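Local coordinates for protein beta-galactosidase/beta-glucuronidase (Faecalibacterium prausnitzii L2-6, PDB 6MVF) that binds flavin mononucleotide and, as a member of glycosyl hydrolase family 2, probably removes terminal beta-glucuronic acid from glucuronide conjugates, at residues V104-A109 and I123-R128; H317-A321 and S340-A346; F360-S366 and E408-H413; Y569-A573 and V600-Q604. All coordinates share one frame; numbering follows the deposited sequence.

Contact 1. Residues V104-A109 and I123-R128; sequences VNGTVA and ITDLCR
Leu126 presses its side chain against the hairpin formed by Val104 to Ala109. Its CB faces Val104 CB at 3.9 Å. Beyond CG the two methyls part: CD1 settles 3.7 Å from Ala109 CB, whereas CD2 grazes Thr107 CG2. Val104 CG1 also lies beside Leu126, while the other branch, CG2, anti to the carbonyl carbon, reaches Ile123, its methyl 3.7 Å from Ile123 CG2. Ala109 CB touches the same Ile123 methyl, so a small apolar cluster forms. The polar grip is at the turn. Asn105 ND2 donates to Leu126 O at 2.9 Å, close to the line of the Leu126 carbonyl (C=O...N 162°), although that oxygen lies off the Asn105 amide plane and the N-H points somewhat aside. The Arg128 guanidinium stacks on the Asn105 amide, planes 19° apart, with Asn105 OD1 3.4 Å from Arg128 CZ. Both groups are steadied from the next strand: Asn105 OD1 accepts from Glu133 N, ND2 also meets Asn132 OD1, and Arg128 NE bonds Asp131 O. Val104 to Thr107 is a type I' turn, with Asn-Gly at its centre, joining strands 99-104 and 107-113 at one edge of a six-stranded antiparallel sheet. The loop packed on it runs from strand 119-122 to 131-139, and Ile123 reaches on to Val89 and Val91 of strand 88-93 in the second sheet of the sugar-binding domain.

Contact 2. Residues H317-A321 and S340-A346; sequences HYQDA and SQDFYDA
Tyr318 lays its ring over the methyl of Ala346, whose CB stands 3.7 Å from the ring centroid and only 10° off the normal, a CH-pi contact. With CG beside the backbone N (chi1 -83°) the ring runs across to the second helix, carrying its hydroxyl past Asp345 CB. That OH bonds Glu349 one turn further on, and a water at the ring edge lies between this OH and Asp345 OD2, with a long, weak approach to Asp342 OD1 as an alternative. Were Tyr318 an alanine, the Ala346 methyl is likely to lose the ring laid over it, and Glu349 and the water their phenolic partner. Next to this pair, Ala321 CB meets Ala346 CB at 3.7 Å, small residues meeting where the axes of the two short segments come within 8.9 Å. Phe343 offers its rim to the first helix: Asp320 CB sits at the ring edge, 3.8 Å from Phe343 CE1. At the N-terminal end of the second helix, Ser340 CB lies over one face of the His317 imidazole, 3.4 Å from NE2, and Asp342 CB approaches His317 CD2. Ser340 is the N-cap, its OG accepting from Asp342 N at 2.8 Å. Arg301 bonds His317 ND1 and bridges to Asp320, which has a second salt bridge to Arg561. Segments 317-321 and 341-346 run in the same general direction, their axes 36° apart, on helices 314-327 and 341-350, successive outer helices of the TIM barrel, and Phe343 reaches in to Ile332 and Leu334 of the intervening strand 331-334.

Contact 3. Residues F360-S366 and E408-H413; sequences FISVFKS and ELVDTH
The loop and helix are closest where Phe364 faces Leu409, with CA atoms 6.1 Å apart, and diverge to 10.0 Å between the CA atoms of Phe360 and His413. Phe364, with CG anti to its backbone N (chi1 176°), lays one ring face on the helix backbone: Leu409 CB makes a CH-pi contact 3.9 Å from the centroid, and the ring spans Leu409 CA. Glu408 CB comes near CE2 and Thr412 OG1 near CE1 of the Phe364 ring, while Phe360 CZ lies in its plane at the rim. Reduced to a serine, this position would probably leave a gap over Leu409 and take away the ring edge against which Phe360 rests. Phe360 CE2 meets Thr412 CG2 at 3.7 Å and His413 CE1, the two rings oblique at 37°. The imidazole is fixed at both nitrogens, ND1 donating to Leu409 O at 2.9 Å and NE2 bonded to Ser397 OG. The Glu408 carboxylate passes Ser366 and accepts from Gly367 N through OE1. The loop follows barrel strand 353-357 and leads into helix 368-385. Phe360 leans on Val374 of that helix, Thr412 on His371, and His413 reaches Ile396 of strand 391-398, knitting helix 407-423 to its neighbours.

Contact 4. Residues Y569-A573 and V600-Q604; sequences YVYQA and VYSNQ
Val570 sets its CG2 methyl over one face of the Tyr601 ring, 3.6 Å from the centroid and 22° off the normal, shifted toward the hydroxyl end. With CG1 opposite the backbone N (chi1 168°), it is CG2 that is turned onto the ring. At the other end Tyr569 CB touches Tyr601 CD2 at 4.0 Å, and Tyr601 CB lies against Ala573 CB. The Ala573 methyl also packs on the strand backbone, 3.5 Å from Ser602 C, and Asn603 CB lies against Ala573 O at 3.4 Å. A second shell, not polar bonds between the segments, holds these groups. Tyr601 OH bonds Glu515 of helix 507-522, fixing the far end of the ring, and Tyr569 stacks on His582. Asn603 is gripped at both ends of its amide, OD1 accepting from Met580 N while ND2 donates to Ala576 O and Asp578 O. Ser602 OG accepts from Gln604 N at 3.0 Å, an ST turn where strand 596-602 ends, and also meets Met580 O. Helix-on-sheet packing makes the interdomain seam: helix 566-575, the last of the TIM-barrel region, rests on the three-stranded sheet 581-583, 596-602, 624-629 of the following beta domain.

The four contacts follow one another along the chain, and none touches another. Contact 1 belongs to the N-terminal sugar-binding domain, its centre about 33 Å from that of contact 2 and about 58 Å from that of contact 4, on the opposite side of the chain's centre. Contacts 2 and 3 share the TIM barrel, centres about 30 Å apart: the former joins the helices that precede and follow strand 331-334 in the chain, the latter a loop after strand 353-357 with helix 407-423. Contact 4, nearest atoms about 11 Å from contact 2, joins the barrel to the beta domain beyond, so the barrel lies between this and the sugar-binding domain.

Contact 1. Residues V104-A109 and I123-R128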
loop_
_atom_site.group_PDB
_atom_site.type_symbol
_atom_site.label_atom_id
_atom_site.label_comp_id
_atom_site.label_asym_id
_atom_site.label_seq_id
_atom_site.Cartn_x
_atom_site.Cartn_y
_atom_site.Cartn_z
ATOM N N VAL A 104 23.392 19.041 -23.001
ATOM C CA VAL A 104 23.164 19.710 -21.728
ATOM C C VAL A 104 23.602 21.161 -21.881
ATOM O O VAL A 104 24.749 21.435 -22.261
ATOM C CB VAL A 104 23.904 19.018 -20.576
ATOM C CG1 VAL A 104 23.702 19.792 -19.283
ATOM C CG2 VAL A 104 23.406 17.595 -20.430
ATOM N N ASN A 105 22.679 22.091 -21.601
ATOM C CA ASN A 105 22.950 23.524 -21.694
ATOM C C ASN A 105 23.642 23.878 -23.013
ATOM O O ASN A 105 24.617 24.627 -23.049
ATOM C CB ASN A 105 23.787 23.994 -20.502
ATOM C CG ASN A 105 23.086 23.814 -19.167
ATOM O OD1 ASN A 105 21.871 24.034 -19.031
ATOM N ND2 ASN A 105 23.861 23.425 -18.159
ATOM N N GLY A 106 23.171 23.291 -24.107
ATOM C CA GLY A 106 23.656 23.633 -25.426
ATOM C C GLY A 106 24.719 22.712 -25.995
ATOM O O GLY A 106 24.766 22.532 -27.217
ATOM N N THR A 107 25.561 22.118 -25.150
ATOM C CA THR A 107 26.708 21.333 -25.607
ATOM C C THR A 107 26.364 19.849 -25.741
ATOM O O THR A 107 25.696 19.278 -24.871
ATOM C CB THR A 107 27.865 21.508 -24.622
ATOM O OG1 THR A 107 28.231 22.893 -24.558
ATOM C CG2 THR A 107 29.065 20.672 -25.028
ATOM N N VAL A 108 26.834 19.221 -26.832
ATOM C CA VAL A 108 26.615 17.785 -27.024
ATOM C C VAL A 108 27.303 17.015 -25.908
ATOM O O VAL A 108 28.497 17.196 -25.649
ATOM C CB VAL A 108 27.129 17.315 -28.396
ATOM C CG1 VAL A 108 26.929 15.819 -28.547
ATOM C CG2 VAL A 108 26.416 18.024 -29.533
ATOM N N ALA A 109 26.543 16.162 -25.226
ATOM C CA ALA A 109 27.096 15.255 -24.223
ATOM C C ALA A 109 27.394 13.870 -24.775
ATOM O O ALA A 109 28.372 13.252 -24.352
ATOM C CB ALA A 109 26.146 15.128 -23.025
ATOM N N ILE A 123 27.757 14.036 -17.691
ATOM C CA ILE A 123 27.472 15.435 -17.966
ATOM C C ILE A 123 27.933 16.336 -16.824
ATOM O O ILE A 123 27.456 17.460 -16.707
ATOM C CB ILE A 123 25.987 15.664 -18.275
ATOM C CG1 ILE A 123 25.143 15.371 -17.039
ATOM C CG2 ILE A 123 25.553 14.779 -19.424
ATOM C CD1 ILE A 123 23.799 16.027 -17.064
ATOM N N THR A 124 28.862 15.856 -15.990
ATOM C CA THR A 124 29.324 16.595 -14.815
ATOM C C THR A 124 29.731 18.020 -15.177
ATOM O O THR A 124 29.200 18.999 -14.629
ATOM C CB THR A 124 30.516 15.865 -14.169
ATOM O OG1 THR A 124 30.146 14.525 -13.826
ATOM C CG2 THR A 124 30.998 16.601 -12.914
ATOM N N ASP A 125 30.679 18.140 -16.111
ATOM C CA ASP A 125 31.277 19.405 -16.515
ATOM C C ASP A 125 30.357 20.277 -17.375
ATOM O O ASP A 125 30.674 21.451 -17.583
ATOM C CB ASP A 125 32.591 19.124 -17.253
ATOM C CG ASP A 125 33.610 18.374 -16.377
ATOM O OD1 ASP A 125 33.758 18.720 -15.172
ATOM O OD2 ASP A 125 34.250 17.424 -16.893
ATOM N N LEU A 126 29.236 19.758 -17.869
ATOM C CA LEU A 126 28.244 20.587 -18.537
ATOM C C LEU A 126 27.182 21.117 -17.578
ATOM O O LEU A 126 26.237 21.777 -18.018
ATOM C CB LEU A 126 27.588 19.800 -19.671
ATOM C CG LEU A 126 28.595 18.912 -20.416
ATOM C CD1 LEU A 126 27.905 18.019 -21.466
ATOM C CD2 LEU A 126 29.704 19.742 -21.045
ATOM N N CYS A 127 27.333 20.871 -16.280
ATOM C CA CYS A 127 26.327 21.209 -15.287
ATOM C C CYS A 127 26.708 22.473 -14.532
ATOM O O CYS A 127 27.871 22.671 -14.161
ATOM C CB CYS A 127 26.148 20.067 -14.281
ATOM S SG CYS A 127 25.248 18.632 -14.904
ATOM N N ARG A 128 25.714 23.320 -14.302
ATOM C CA ARG A 128 25.817 24.451 -13.398
ATOM C C ARG A 128 24.843 24.241 -12.243
ATOM O O ARG A 128 23.905 23.444 -12.329
ATOM C CB ARG A 128 25.510 25.760 -14.125
ATOM C CG ARG A 128 24.074 25.888 -14.530
ATOM C CD ARG A 128 23.933 26.422 -15.936
ATOM N NE ARG A 128 22.521 26.515 -16.279
ATOM C CZ ARG A 128 22.041 27.051 -17.394
ATOM N NH1 ARG A 128 22.863 27.541 -18.315
ATOM N NH2 ARG A 128 20.725 27.092 -17.581
#

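Contact 2. Residues H317-A321 and S340-A346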
loop_
_atom_site.group_PDB
_atom_site.type_symbol
_atom_site.label_atom_id
_atom_site.label_comp_id
_atom_site.label_asym_id
_atom_site.label_seq_id
_atom_site.Cartn_x
_atom_site.Cartn_y
_atom_site.Cartn_z
ATOM N N HIS A 317 4.580 -4.724 -18.609
ATOM C CA HIS A 317 5.499 -5.823 -18.871
ATOM C C HIS A 317 5.146 -7.042 -18.029
ATOM O O HIS A 317 5.047 -8.159 -18.553
ATOM C CB HIS A 317 6.938 -5.381 -18.613
ATOM C CG HIS A 317 7.415 -4.315 -19.548
ATOM N ND1 HIS A 317 7.348 -4.446 -20.921
ATOM C CD2 HIS A 317 7.975 -3.104 -19.309
ATOM C CE1 HIS A 317 7.851 -3.362 -21.485
ATOM N NE2 HIS A 317 8.238 -2.532 -20.530
ATOM N N TYR A 318 4.930 -6.839 -16.723
ATOM C CA TYR A 318 4.569 -7.945 -15.839
ATOM C C TYR A 318 3.208 -8.522 -16.193
ATOM O O TYR A 318 2.992 -9.726 -16.039
ATOM C CB TYR A 318 4.617 -7.494 -14.372
ATOM C CG TYR A 318 6.022 -7.548 -13.784
ATOM C CD1 TYR A 318 6.950 -6.541 -14.033
ATOM C CD2 TYR A 318 6.426 -8.617 -13.000
ATOM C CE1 TYR A 318 8.242 -6.590 -13.493
ATOM C CE2 TYR A 318 7.717 -8.683 -12.463
ATOM C CZ TYR A 318 8.617 -7.671 -12.711
ATOM O OH TYR A 318 9.891 -7.741 -12.187
ATOM N N GLN A 319 2.287 -7.703 -16.692
ATOM C CA GLN A 319 1.004 -8.250 -17.115
ATOM C C GLN A 319 1.183 -9.191 -18.302
ATOM O O GLN A 319 0.609 -10.289 -18.333
ATOM C CB GLN A 319 0.034 -7.122 -17.454
ATOM C CG GLN A 319 -1.371 -7.620 -17.758
ATOM C CD GLN A 319 -2.207 -6.645 -18.592
ATOM O OE1 GLN A 319 -1.728 -5.588 -19.025
ATOM N NE2 GLN A 319 -3.463 -7.005 -18.825
ATOM N N ASP A 320 1.969 -8.770 -19.299
ATOM C CA ASP A 320 2.348 -9.677 -20.382
ATOM C C ASP A 320 2.922 -10.984 -19.839
ATOM O O ASP A 320 2.492 -12.076 -20.224
ATOM C CB ASP A 320 3.367 -9.006 -21.302
ATOM C CG ASP A 320 2.724 -8.033 -22.283
ATOM O OD1 ASP A 320 1.470 -7.855 -22.258
ATOM O OD2 ASP A 320 3.493 -7.449 -23.085
ATOM N N ALA A 321 3.892 -10.882 -18.924
ATOM C CA ALA A 321 4.552 -12.066 -18.404
ATOM C C ALA A 321 3.563 -12.985 -17.703
ATOM O O ALA A 321 3.593 -14.205 -17.905
ATOM C CB ALA A 321 5.677 -11.653 -17.466
ATOM N N SER A 340 12.764 -4.482 -22.481
ATOM C CA SER A 340 12.916 -3.697 -21.263
ATOM C C SER A 340 13.564 -4.521 -20.155
ATOM O O SER A 340 13.284 -5.714 -19.993
ATOM C CB SER A 340 11.553 -3.208 -20.799
ATOM O OG SER A 340 11.607 -2.748 -19.461
ATOM N N GLN A 341 14.413 -3.874 -19.360
ATOM C CA GLN A 341 14.876 -4.532 -18.147
ATOM C C GLN A 341 13.700 -5.068 -17.340
ATOM O O GLN A 341 13.765 -6.177 -16.799
ATOM C CB GLN A 341 15.733 -3.581 -17.324
ATOM C CG GLN A 341 17.143 -3.376 -17.908
ATOM C CD GLN A 341 17.783 -4.687 -18.320
ATOM O OE1 GLN A 341 18.010 -5.567 -17.485
ATOM N NE2 GLN A 341 18.039 -4.842 -19.627
ATOM N N ASP A 342 12.587 -4.338 -17.325
ATOM C CA ASP A 342 11.395 -4.841 -16.649
ATOM C C ASP A 342 10.988 -6.215 -17.170
ATOM O O ASP A 342 10.657 -7.111 -16.375
ATOM C CB ASP A 342 10.231 -3.853 -16.790
ATOM C CG ASP A 342 10.452 -2.545 -16.011
ATOM O OD1 ASP A 342 11.371 -2.483 -15.149
ATOM O OD2 ASP A 342 9.699 -1.572 -16.276
ATOM N N PHE A 343 11.005 -6.420 -18.495
ATOM C CA PHE A 343 10.503 -7.716 -18.943
ATOM C C PHE A 343 11.505 -8.830 -18.673
ATOM O O PHE A 343 11.096 -9.946 -18.333
ATOM C CB PHE A 343 10.091 -7.713 -20.423
ATOM C CG PHE A 343 9.234 -8.910 -20.797
ATOM C CD1 PHE A 343 7.845 -8.857 -20.674
ATOM C CD2 PHE A 343 9.812 -10.110 -21.196
ATOM C CE1 PHE A 343 7.045 -9.965 -20.973
ATOM C CE2 PHE A 343 9.008 -11.222 -21.504
ATOM C CZ PHE A 343 7.624 -11.145 -21.385
ATOM N N TYR A 344 12.813 -8.558 -18.802
ATOM C CA TYR A 344 13.791 -9.565 -18.399
ATOM C C TYR A 344 13.662 -9.869 -16.915
ATOM O O TYR A 344 13.661 -11.038 -16.518
ATOM C CB TYR A 344 15.218 -9.135 -18.736
ATOM C CG TYR A 344 15.492 -9.026 -20.222
ATOM C CD1 TYR A 344 15.306 -10.111 -21.068
ATOM C CD2 TYR A 344 15.914 -7.825 -20.780
ATOM C CE1 TYR A 344 15.532 -10.000 -22.428
ATOM C CE2 TYR A 344 16.139 -7.702 -22.131
ATOM C CZ TYR A 344 15.950 -8.790 -22.957
ATOM O OH TYR A 344 16.177 -8.659 -24.305
ATOM N N ASP A 345 13.493 -8.830 -16.089
ATOM C CA ASP A 345 13.223 -9.036 -14.667
ATOM C C ASP A 345 12.015 -9.953 -14.449
ATOM O O ASP A 345 12.095 -10.943 -13.706
ATOM C CB ASP A 345 12.999 -7.687 -13.983
ATOM C CG ASP A 345 14.285 -6.877 -13.824
ATOM O OD1 ASP A 345 15.381 -7.493 -13.807
ATOM O OD2 ASP A 345 14.191 -5.621 -13.699
ATOM N N ALA A 346 10.886 -9.638 -15.104
ATOM C CA ALA A 346 9.708 -10.497 -15.026
ATOM C C ALA A 346 10.000 -11.931 -15.462
ATOM O O ALA A 346 9.428 -12.874 -14.903
ATOM C CB ALA A 346 8.575 -9.929 -15.870
HETATM O O HOH W 1 11.661 -5.047 -12.830
#

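Contact 3. Residues F360-S366 and E408-H413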
loop_
_atom_site.group_PDB
_atom_site.type_symbol
_atom_site.label_atom_id
_atom_site.label_comp_id
_atom_site.label_asym_id
_atom_site.label_seq_id
_atom_site.Cartn_x
_atom_site.Cartn_y
_atom_site.Cartn_z
ATOM N N PHE A 360 19.158 -7.365 -36.209
ATOM C CA PHE A 360 19.847 -7.678 -37.465
ATOM C C PHE A 360 18.887 -8.498 -38.332
ATOM O O PHE A 360 18.896 -9.732 -38.343
ATOM C CB PHE A 360 21.139 -8.419 -37.144
ATOM C CG PHE A 360 22.051 -8.611 -38.312
ATOM C CD1 PHE A 360 21.900 -7.849 -39.465
ATOM C CD2 PHE A 360 23.062 -9.582 -38.258
ATOM C CE1 PHE A 360 22.752 -8.040 -40.543
ATOM C CE2 PHE A 360 23.912 -9.787 -39.328
ATOM C CZ PHE A 360 23.764 -9.019 -40.472
ATOM N N ILE A 361 18.016 -7.799 -39.061
ATOM C CA ILE A 361 16.805 -8.410 -39.595
ATOM C C ILE A 361 16.668 -8.170 -41.099
ATOM O O ILE A 361 16.896 -7.057 -41.592
ATOM C CB ILE A 361 15.561 -7.890 -38.839
ATOM C CG1 ILE A 361 14.286 -8.598 -39.303
ATOM C CG2 ILE A 361 15.434 -6.390 -38.967
ATOM C CD1 ILE A 361 13.234 -8.720 -38.200
ATOM N N SER A 362 16.306 -9.238 -41.822
ATOM C CA SER A 362 15.732 -9.211 -43.172
ATOM C C SER A 362 16.731 -8.970 -44.296
ATOM O O SER A 362 16.844 -9.802 -45.201
ATOM C CB SER A 362 14.635 -8.157 -43.286
ATOM O OG SER A 362 13.388 -8.669 -42.876
ATOM N N VAL A 363 17.421 -7.830 -44.267
ATOM C CA VAL A 363 18.168 -7.298 -45.406
ATOM C C VAL A 363 19.538 -6.866 -44.915
ATOM O O VAL A 363 19.653 -5.893 -44.162
ATOM C CB VAL A 363 17.452 -6.111 -46.064
ATOM C CG1 VAL A 363 18.378 -5.457 -47.081
ATOM C CG2 VAL A 363 16.121 -6.543 -46.691
ATOM N N PHE A 364 20.577 -7.561 -45.356
ATOM C CA PHE A 364 21.926 -7.170 -44.980
ATOM C C PHE A 364 22.295 -5.861 -45.664
ATOM O O PHE A 364 22.071 -5.691 -46.870
ATOM C CB PHE A 364 22.924 -8.261 -45.353
ATOM C CG PHE A 364 24.338 -7.886 -45.084
ATOM C CD1 PHE A 364 24.849 -7.947 -43.795
ATOM C CD2 PHE A 364 25.163 -7.455 -46.115
ATOM C CE1 PHE A 364 26.161 -7.597 -43.539
ATOM C CE2 PHE A 364 26.473 -7.098 -45.862
ATOM C CZ PHE A 364 26.975 -7.169 -44.570
ATOM N N LYS A 365 22.838 -4.931 -44.883
ATOM C CA LYS A 365 23.337 -3.647 -45.362
ATOM C C LYS A 365 24.864 -3.669 -45.365
ATOM O O LYS A 365 25.485 -3.882 -44.315
ATOM C CB LYS A 365 22.851 -2.502 -44.474
ATOM C CG LYS A 365 21.404 -2.138 -44.575
ATOM C CD LYS A 365 21.172 -0.879 -43.745
ATOM C CE LYS A 365 19.763 -0.370 -43.890
ATOM N NZ LYS A 365 19.556 0.784 -42.990
ATOM N N SER A 366 25.462 -3.404 -46.527
ATOM C CA SER A 366 26.912 -3.389 -46.690
ATOM C C SER A 366 27.534 -2.139 -46.069
ATOM O O SER A 366 26.877 -1.116 -45.859
ATOM C CB SER A 366 27.277 -3.441 -48.168
ATOM O OG SER A 366 26.712 -2.320 -48.824
ATOM N N GLU A 408 29.787 -10.827 -47.611
ATOM C CA GLU A 408 29.858 -9.851 -46.525
ATOM C C GLU A 408 28.900 -10.217 -45.393
ATOM O O GLU A 408 29.263 -10.132 -44.212
ATOM C CB GLU A 408 29.545 -8.453 -47.063
ATOM C CG GLU A 408 30.485 -7.345 -46.606
ATOM C CD GLU A 408 30.039 -5.958 -47.101
ATOM O OE1 GLU A 408 29.749 -5.077 -46.259
ATOM O OE2 GLU A 408 29.965 -5.752 -48.336
ATOM N N LEU A 409 27.676 -10.636 -45.744
ATOM C CA LEU A 409 26.674 -11.031 -44.755
ATOM C C LEU A 409 27.135 -12.236 -43.948
ATOM O O LEU A 409 26.874 -12.321 -42.742
ATOM C CB LEU A 409 25.342 -11.335 -45.457
ATOM C CG LEU A 409 24.146 -12.022 -44.770
ATOM C CD1 LEU A 409 22.954 -11.955 -45.697
ATOM C CD2 LEU A 409 24.366 -13.491 -44.366
ATOM N N VAL A 410 27.754 -13.215 -44.609
ATOM C CA VAL A 410 28.173 -14.425 -43.913
ATOM C C VAL A 410 29.290 -14.110 -42.921
ATOM O O VAL A 410 29.305 -14.626 -41.797
ATOM C CB VAL A 410 28.596 -15.505 -44.933
ATOM C CG1 VAL A 410 29.203 -16.696 -44.221
ATOM C CG2 VAL A 410 27.414 -15.940 -45.792
ATOM N N ASP A 411 30.242 -13.259 -43.322
ATOM C CA ASP A 411 31.353 -12.918 -42.440
ATOM C C ASP A 411 30.858 -12.212 -41.198
ATOM O O ASP A 411 31.416 -12.384 -40.110
ATOM C CB ASP A 411 32.365 -12.035 -43.168
ATOM C CG ASP A 411 33.093 -12.774 -44.266
ATOM O OD1 ASP A 411 33.024 -14.024 -44.273
ATOM O OD2 ASP A 411 33.730 -12.110 -45.114
ATOM N N THR A 412 29.817 -11.397 -41.347
ATOM C CA THR A 412 29.256 -10.715 -40.193
ATOM C C THR A 412 28.674 -11.723 -39.208
ATOM O O THR A 412 28.793 -11.551 -37.990
ATOM C CB THR A 412 28.213 -9.692 -40.659
ATOM O OG1 THR A 412 28.853 -8.722 -41.497
ATOM C CG2 THR A 412 27.563 -8.983 -39.471
ATOM N N HIS A 413 28.094 -12.815 -39.715
ATOM C CA HIS A 413 27.563 -13.824 -38.803
ATOM C C HIS A 413 28.679 -14.563 -38.074
ATOM O O HIS A 413 28.506 -14.940 -36.917
ATOM C CB HIS A 413 26.639 -14.789 -39.545
ATOM C CG HIS A 413 25.271 -14.226 -39.811
ATOM N ND1 HIS A 413 25.054 -13.161 -40.661
ATOM C CD2 HIS A 413 24.054 -14.569 -39.325
ATOM C CE1 HIS A 413 23.763 -12.875 -40.690
ATOM N NE2 HIS A 413 23.132 -13.717 -39.890
#

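Contact 4. Residues Y569-A573 and V600-Q604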
loop_
_atom_site.group_PDB
_atom_site.type_symbol
_atom_site.label_atom_id
_atom_site.label_comp_id
_atom_site.label_asym_id
_atom_site.label_seq_id
_atom_site.Cartn_x
_atom_site.Cartn_y
_atom_site.Cartn_z
ATOM N N TYR A 569 -6.379 -21.229 -25.842
ATOM C CA TYR A 569 -6.816 -22.341 -25.006
ATOM C C TYR A 569 -6.385 -23.694 -25.548
ATOM O O TYR A 569 -6.317 -24.656 -24.777
ATOM C CB TYR A 569 -8.341 -22.296 -24.828
ATOM C CG TYR A 569 -8.796 -21.073 -24.057
ATOM C CD1 TYR A 569 -8.772 -21.055 -22.657
ATOM C CD2 TYR A 569 -9.214 -19.924 -24.719
ATOM C CE1 TYR A 569 -9.177 -19.929 -21.941
ATOM C CE2 TYR A 569 -9.614 -18.780 -24.011
ATOM C CZ TYR A 569 -9.590 -18.795 -22.630
ATOM O OH TYR A 569 -9.973 -17.682 -21.939
ATOM N N VAL A 570 -6.095 -23.797 -26.850
ATOM C CA VAL A 570 -5.387 -24.971 -27.354
ATOM C C VAL A 570 -4.081 -25.163 -26.584
ATOM O O VAL A 570 -3.826 -26.222 -26.002
ATOM C CB VAL A 570 -5.118 -24.840 -28.863
ATOM C CG1 VAL A 570 -4.119 -25.932 -29.320
ATOM C CG2 VAL A 570 -6.424 -24.883 -29.671
ATOM N N TYR A 571 -3.233 -24.133 -26.577
ATOM C CA TYR A 571 -1.950 -24.245 -25.899
ATOM C C TYR A 571 -2.120 -24.401 -24.401
ATOM O O TYR A 571 -1.381 -25.166 -23.773
ATOM C CB TYR A 571 -1.077 -23.040 -26.232
ATOM C CG TYR A 571 -0.584 -23.205 -27.623
ATOM C CD1 TYR A 571 0.206 -24.286 -27.955
ATOM C CD2 TYR A 571 -0.984 -22.356 -28.624
ATOM C CE1 TYR A 571 0.631 -24.483 -29.229
ATOM C CE2 TYR A 571 -0.555 -22.538 -29.914
ATOM C CZ TYR A 571 0.257 -23.599 -30.212
ATOM O OH TYR A 571 0.690 -23.787 -31.502
ATOM N N GLN A 572 -3.101 -23.714 -23.813
ATOM C CA GLN A 572 -3.318 -23.857 -22.382
ATOM C C GLN A 572 -3.632 -25.300 -22.027
ATOM O O GLN A 572 -3.059 -25.852 -21.080
ATOM C CB GLN A 572 -4.431 -22.938 -21.898
ATOM C CG GLN A 572 -4.394 -22.793 -20.394
ATOM C CD GLN A 572 -5.403 -21.800 -19.864
ATOM O OE1 GLN A 572 -6.596 -21.874 -20.181
ATOM N NE2 GLN A 572 -4.927 -20.855 -19.036
ATOM N N ALA A 573 -4.520 -25.940 -22.791
ATOM C CA ALA A 573 -4.792 -27.359 -22.558
ATOM C C ALA A 573 -3.552 -28.235 -22.802
ATOM O O ALA A 573 -3.360 -29.242 -22.113
ATOM C CB ALA A 573 -5.977 -27.824 -23.423
ATOM N N VAL A 600 -14.340 -28.527 -27.694
ATOM C CA VAL A 600 -13.866 -28.271 -26.338
ATOM C C VAL A 600 -12.376 -28.596 -26.247
ATOM O O VAL A 600 -11.911 -29.629 -26.743
ATOM C CB VAL A 600 -14.661 -29.062 -25.274
ATOM C CG1 VAL A 600 -14.141 -28.731 -23.907
ATOM C CG2 VAL A 600 -16.128 -28.736 -25.348
ATOM N N TYR A 601 -11.631 -27.694 -25.612
ATOM C CA TYR A 601 -10.244 -27.913 -25.228
ATOM C C TYR A 601 -10.167 -28.138 -23.722
ATOM O O TYR A 601 -10.824 -27.433 -22.950
ATOM C CB TYR A 601 -9.383 -26.713 -25.608
ATOM C CG TYR A 601 -9.487 -26.338 -27.058
ATOM C CD1 TYR A 601 -9.435 -27.315 -28.044
ATOM C CD2 TYR A 601 -9.647 -25.016 -27.448
ATOM C CE1 TYR A 601 -9.514 -26.990 -29.376
ATOM C CE2 TYR A 601 -9.742 -24.676 -28.794
ATOM C CZ TYR A 601 -9.671 -25.678 -29.747
ATOM O OH TYR A 601 -9.749 -25.380 -31.087
ATOM N N SER A 602 -9.370 -29.122 -23.305
ATOM C CA SER A 602 -9.228 -29.411 -21.885
ATOM C C SER A 602 -7.920 -30.151 -21.634
ATOM O O SER A 602 -7.475 -30.939 -22.470
ATOM C CB SER A 602 -10.408 -30.236 -21.367
ATOM O OG SER A 602 -10.269 -30.403 -19.972
ATOM N N ASN A 603 -7.309 -29.888 -20.480
ATOM C CA ASN A 603 -6.219 -30.734 -20.027
ATOM C C ASN A 603 -6.710 -31.898 -19.168
ATOM O O ASN A 603 -5.900 -32.674 -18.664
ATOM C CB ASN A 603 -5.131 -29.912 -19.303
ATOM C CG ASN A 603 -5.657 -29.089 -18.161
ATOM O OD1 ASN A 603 -6.753 -29.325 -17.637
ATOM N ND2 ASN A 603 -4.864 -28.114 -17.750
ATOM N N GLN A 604 -8.014 -32.044 -19.008
ATOM C CA GLN A 604 -8.603 -33.294 -18.576
ATOM C C GLN A 604 -8.803 -34.189 -19.788
ATOM O O GLN A 604 -8.772 -33.733 -20.935
ATOM C CB GLN A 604 -9.943 -33.045 -17.891
ATOM C CG GLN A 604 -9.919 -31.872 -16.954
ATOM C CD GLN A 604 -9.060 -32.107 -15.725
ATOM O OE1 GLN A 604 -9.568 -32.442 -14.659
ATOM N NE2 GLN A 604 -7.759 -31.901 -15.861
#